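CMP/dCMP-type deaminase domain-containing protein (Aspergillus oryzae RIB40, PDB 7DRY) is a zinc-dependent deaminase of the Rib2 type that probably deaminates a pyrimidine intermediate on the way to riboflavin. Local coordinates at residues Pro4-Leu13 against Leu93-Pro101. Residues are numbered along the deposited sequence; the frame is centred on the assembly and turned at random.
Sequences PHAKYLRECL and LVMYVTMEP
One face of the Tyr96 ring is covered by Tyr8, and its phenol oxygen meets the edge of His5, in an aromatic cluster where the N-terminal helix packs on the central strand of the cytidine deaminase (CDA) fold sheet. Tyr8 CB sits almost exactly over the Tyr96 ring centre, 3.5 Å from the centroid, a CH-pi contact. From there the Tyr8 ring slides past the rim into an offset stack, centroids 4.5 Å apart and planes 18° from parallel. At the far end of Tyr96, OH meets His5 ND1 at 2.6 Å in the plane of the imidazole, a short but bent hydrogen bond (147°) in which either atom may be the donor. CB of Tyr96 already points to the helix, and CG anti to the carbonyl carbon (chi1 -69°) extends the ring toward the first helical turn, bringing OH to His5.

Further along the helix, Cys12 SG rests 3.6 Å from Tyr96 CB, and Leu9 CD2 touches Val97 O. At the corner at Thr98 and Met99, Thr98 CG2 packs 3.6 Å from Cys12 CB.

Val97 turns its side chain to the other side of the sheet, against Glu63, near the zinc held by His61, Cys102 and Cys112. Tyr131 stacks with both Tyr96 and His5. Tyr8 OH hydrogen-bonds Asp45 OD2, and a second bond fixes the buried Tyr96 OH, from Arg35 NH2 on the adjacent strand 29-36.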
loop_
_atom_site.group_PDB
_atom_site.type_symbol
_atom_site.label_atom_id
_atom_site.label_comp_id
_atom_site.label_asym_id
_atom_site.label_seq_id
_atom_site.Cartn_x
_atom_site.Cartn_y
_atom_site.Cartn_z
ATOM N N PRO A 4 16.658 3.066 3.119
ATOM C CA PRO A 4 15.584 3.857 3.732
ATOM C C PRO A 4 14.276 3.102 3.894
ATOM O O PRO A 4 13.310 3.675 4.416
ATOM C CB PRO A 4 15.401 4.997 2.726
ATOM C CG PRO A 4 15.637 4.336 1.428
ATOM C CD PRO A 4 16.817 3.425 1.696
ATOM N N HIS A 5 14.216 1.848 3.446
ATOM C CA HIS A 5 12.931 1.165 3.333
ATOM C C HIS A 5 12.318 0.899 4.693
ATOM O O HIS A 5 11.103 1.060 4.866
ATOM C CB HIS A 5 13.086 -0.132 2.543
ATOM C CG HIS A 5 13.779 0.061 1.237
ATOM N ND1 HIS A 5 13.451 1.080 0.371
ATOM C CD2 HIS A 5 14.791 -0.623 0.650
ATOM C CE1 HIS A 5 14.234 1.020 -0.692
ATOM N NE2 HIS A 5 15.051 -0.009 -0.551
ATOM N N ALA A 6 13.135 0.493 5.666
ATOM C CA ALA A 6 12.616 0.251 7.005
ATOM C C ALA A 6 12.019 1.518 7.602
ATOM O O ALA A 6 10.961 1.472 8.241
ATOM C CB ALA A 6 13.724 -0.303 7.902
ATOM N N LYS A 7 12.674 2.664 7.398
ATOM C CA LYS A 7 12.144 3.910 7.944
ATOM C C LYS A 7 10.814 4.275 7.300
ATOM O O LYS A 7 9.873 4.678 7.994
ATOM C CB LYS A 7 13.155 5.049 7.793
ATOM C CG LYS A 7 12.699 6.340 8.470
ATOM C CD LYS A 7 13.594 7.523 8.126
ATOM C CE LYS A 7 13.146 8.782 8.862
ATOM N NZ LYS A 7 11.851 8.599 9.588
ATOM N N TYR A 8 10.711 4.133 5.975
ATOM C CA TYR A 8 9.427 4.383 5.324
ATOM C C TYR A 8 8.347 3.458 5.865
ATOM O O TYR A 8 7.204 3.885 6.074
ATOM C CB TYR A 8 9.550 4.202 3.811
ATOM C CG TYR A 8 10.055 5.430 3.091
ATOM C CD1 TYR A 8 9.298 6.603 3.053
ATOM C CD2 TYR A 8 11.291 5.432 2.450
ATOM C CE1 TYR A 8 9.747 7.722 2.398
ATOM C CE2 TYR A 8 11.757 6.562 1.793
ATOM C CZ TYR A 8 10.977 7.706 1.767
ATOM O OH TYR A 8 11.421 8.835 1.113
ATOM N N LEU A 9 8.686 2.188 6.114
ATOM C CA LEU A 9 7.663 1.280 6.623
ATOM C C LEU A 9 7.244 1.642 8.040
ATOM O O LEU A 9 6.072 1.483 8.389
ATOM C CB LEU A 9 8.106 -0.173 6.505
ATOM C CG LEU A 9 8.061 -0.678 5.061
ATOM C CD1 LEU A 9 8.590 -2.092 5.019
ATOM C CD2 LEU A 9 6.651 -0.613 4.451
ATOM N N ARG A 10 8.175 2.136 8.863
ATOM C CA ARG A 10 7.797 2.612 10.190
ATOM C C ARG A 10 6.861 3.808 10.086
ATOM O O ARG A 10 5.912 3.936 10.870
ATOM C CB ARG A 10 9.042 2.975 11.001
ATOM C CG ARG A 10 9.874 1.773 11.431
ATOM C CD ARG A 10 10.913 2.159 12.473
ATOM N NE ARG A 10 11.940 3.048 11.933
ATOM C CZ ARG A 10 13.073 2.634 11.375
ATOM N NH1 ARG A 10 13.332 1.336 11.274
ATOM N NH2 ARG A 10 13.947 3.518 10.915
ATOM N N GLU A 11 7.116 4.694 9.119
ATOM C CA GLU A 11 6.223 5.821 8.893
ATOM C C GLU A 11 4.861 5.340 8.411
ATOM O O GLU A 11 3.824 5.889 8.805
ATOM C CB GLU A 11 6.864 6.790 7.893
ATOM C CG GLU A 11 8.092 7.512 8.458
ATOM C CD GLU A 11 8.905 8.251 7.411
ATOM O OE1 GLU A 11 8.588 8.148 6.210
ATOM O OE2 GLU A 11 9.873 8.940 7.797
ATOM N N CYS A 12 4.845 4.293 7.583
ATOM C CA CYS A 12 3.582 3.701 7.165
ATOM C C CYS A 12 2.841 3.132 8.365
ATOM O O CYS A 12 1.608 3.219 8.449
ATOM C CB CYS A 12 3.882 2.571 6.183
ATOM S SG CYS A 12 4.270 3.127 4.499
ATOM N N LEU A 13 3.576 2.534 9.304
ATOM C CA LEU A 13 2.924 1.977 10.485
ATOM C C LEU A 13 2.307 3.077 11.345
ATOM O O LEU A 13 1.210 2.902 11.891
ATOM C CB LEU A 13 3.907 1.117 11.280
ATOM C CG LEU A 13 3.311 0.182 12.329
ATOM C CD1 LEU A 13 2.301 -0.776 11.693
ATOM C CD2 LEU A 13 4.435 -0.581 13.003
ATOM N N LEU A 93 7.726 6.226 -9.457
ATOM C CA LEU A 93 6.828 6.225 -8.312
ATOM C C LEU A 93 6.940 4.877 -7.618
ATOM O O LEU A 93 6.881 3.823 -8.268
ATOM C CB LEU A 93 5.388 6.441 -8.767
ATOM C CG LEU A 93 5.052 7.847 -9.254
ATOM C CD1 LEU A 93 3.644 7.853 -9.835
ATOM C CD2 LEU A 93 5.153 8.843 -8.098
ATOM N N VAL A 94 7.126 4.919 -6.308
ATOM C CA VAL A 94 7.248 3.733 -5.475
ATOM C C VAL A 94 6.245 3.885 -4.344
ATOM O O VAL A 94 6.139 4.964 -3.751
ATOM C CB VAL A 94 8.676 3.633 -4.909
ATOM C CG1 VAL A 94 8.771 2.544 -3.873
ATOM C CG2 VAL A 94 9.680 3.429 -6.043
ATOM N N MET A 95 5.508 2.822 -4.044
ATOM C CA MET A 95 4.588 2.825 -2.915
ATOM C C MET A 95 5.089 1.899 -1.818
ATOM O O MET A 95 5.391 0.728 -2.073
ATOM C CB MET A 95 3.170 2.438 -3.335
ATOM C CG MET A 95 2.178 2.594 -2.184
ATOM S SD MET A 95 0.489 2.115 -2.586
ATOM C CE MET A 95 -0.071 3.601 -3.427
ATOM N N TYR A 96 5.203 2.442 -0.609
ATOM C CA TYR A 96 5.423 1.654 0.593
ATOM C C TYR A 96 4.077 1.397 1.256
ATOM O O TYR A 96 3.210 2.274 1.295
ATOM C CB TYR A 96 6.315 2.419 1.570
ATOM C CG TYR A 96 7.739 2.569 1.107
ATOM C CD1 TYR A 96 8.131 3.656 0.314
ATOM C CD2 TYR A 96 8.707 1.634 1.463
ATOM C CE1 TYR A 96 9.449 3.787 -0.116
ATOM C CE2 TYR A 96 10.021 1.755 1.032
ATOM C CZ TYR A 96 10.391 2.836 0.256
ATOM O OH TYR A 96 11.687 2.961 -0.160
ATOM N N VAL A 97 3.891 0.182 1.757
ATOM C CA VAL A 97 2.644 -0.174 2.424
ATOM C C VAL A 97 2.966 -1.269 3.429
ATOM O O VAL A 97 3.819 -2.114 3.164
ATOM C CB VAL A 97 1.577 -0.578 1.380
ATOM C CG1 VAL A 97 2.071 -1.701 0.500
ATOM C CG2 VAL A 97 0.265 -0.940 2.028
ATOM N N THR A 98 2.330 -1.232 4.607
ATOM C CA THR A 98 2.773 -2.169 5.641
ATOM C C THR A 98 2.512 -3.613 5.227
ATOM O O THR A 98 3.354 -4.484 5.459
ATOM C CB THR A 98 2.177 -1.859 7.019
ATOM O OG1 THR A 98 0.747 -1.891 6.960
ATOM C CG2 THR A 98 2.653 -0.503 7.531
ATOM N N MET A 99 1.366 -3.888 4.602
ATOM C CA MET A 99 1.011 -5.241 4.194
ATOM C C MET A 99 0.935 -5.344 2.675
ATOM O O MET A 99 0.745 -4.347 1.976
ATOM C CB MET A 99 -0.330 -5.651 4.819
ATOM C CG MET A 99 -0.335 -5.604 6.351
ATOM S SD MET A 99 -1.818 -6.286 7.091
ATOM C CE MET A 99 -1.569 -8.050 6.834
ATOM N N GLU A 100 1.105 -6.570 2.174
ATOM C CA GLU A 100 1.036 -6.841 0.744
ATOM C C GLU A 100 -0.275 -6.295 0.172
ATOM O O GLU A 100 -1.337 -6.520 0.759
ATOM C CB GLU A 100 1.070 -8.360 0.537
ATOM C CG GLU A 100 0.874 -8.811 -0.897
ATOM C CD GLU A 100 0.668 -10.309 -0.999
ATOM O OE1 GLU A 100 0.675 -10.981 0.050
ATOM O OE2 GLU A 100 0.485 -10.817 -2.123
ATOM N N PRO A 101 -0.241 -5.581 -0.954
ATOM C CA PRO A 101 -1.502 -5.113 -1.556
ATOM C C PRO A 101 -2.411 -6.269 -1.949
ATOM O O PRO A 101 -1.966 -7.280 -2.499
ATOM C CB PRO A 101 -1.042 -4.323 -2.791
ATOM C CG PRO A 101 0.398 -4.689 -2.991
ATOM C CD PRO A 101 0.943 -5.059 -1.655
#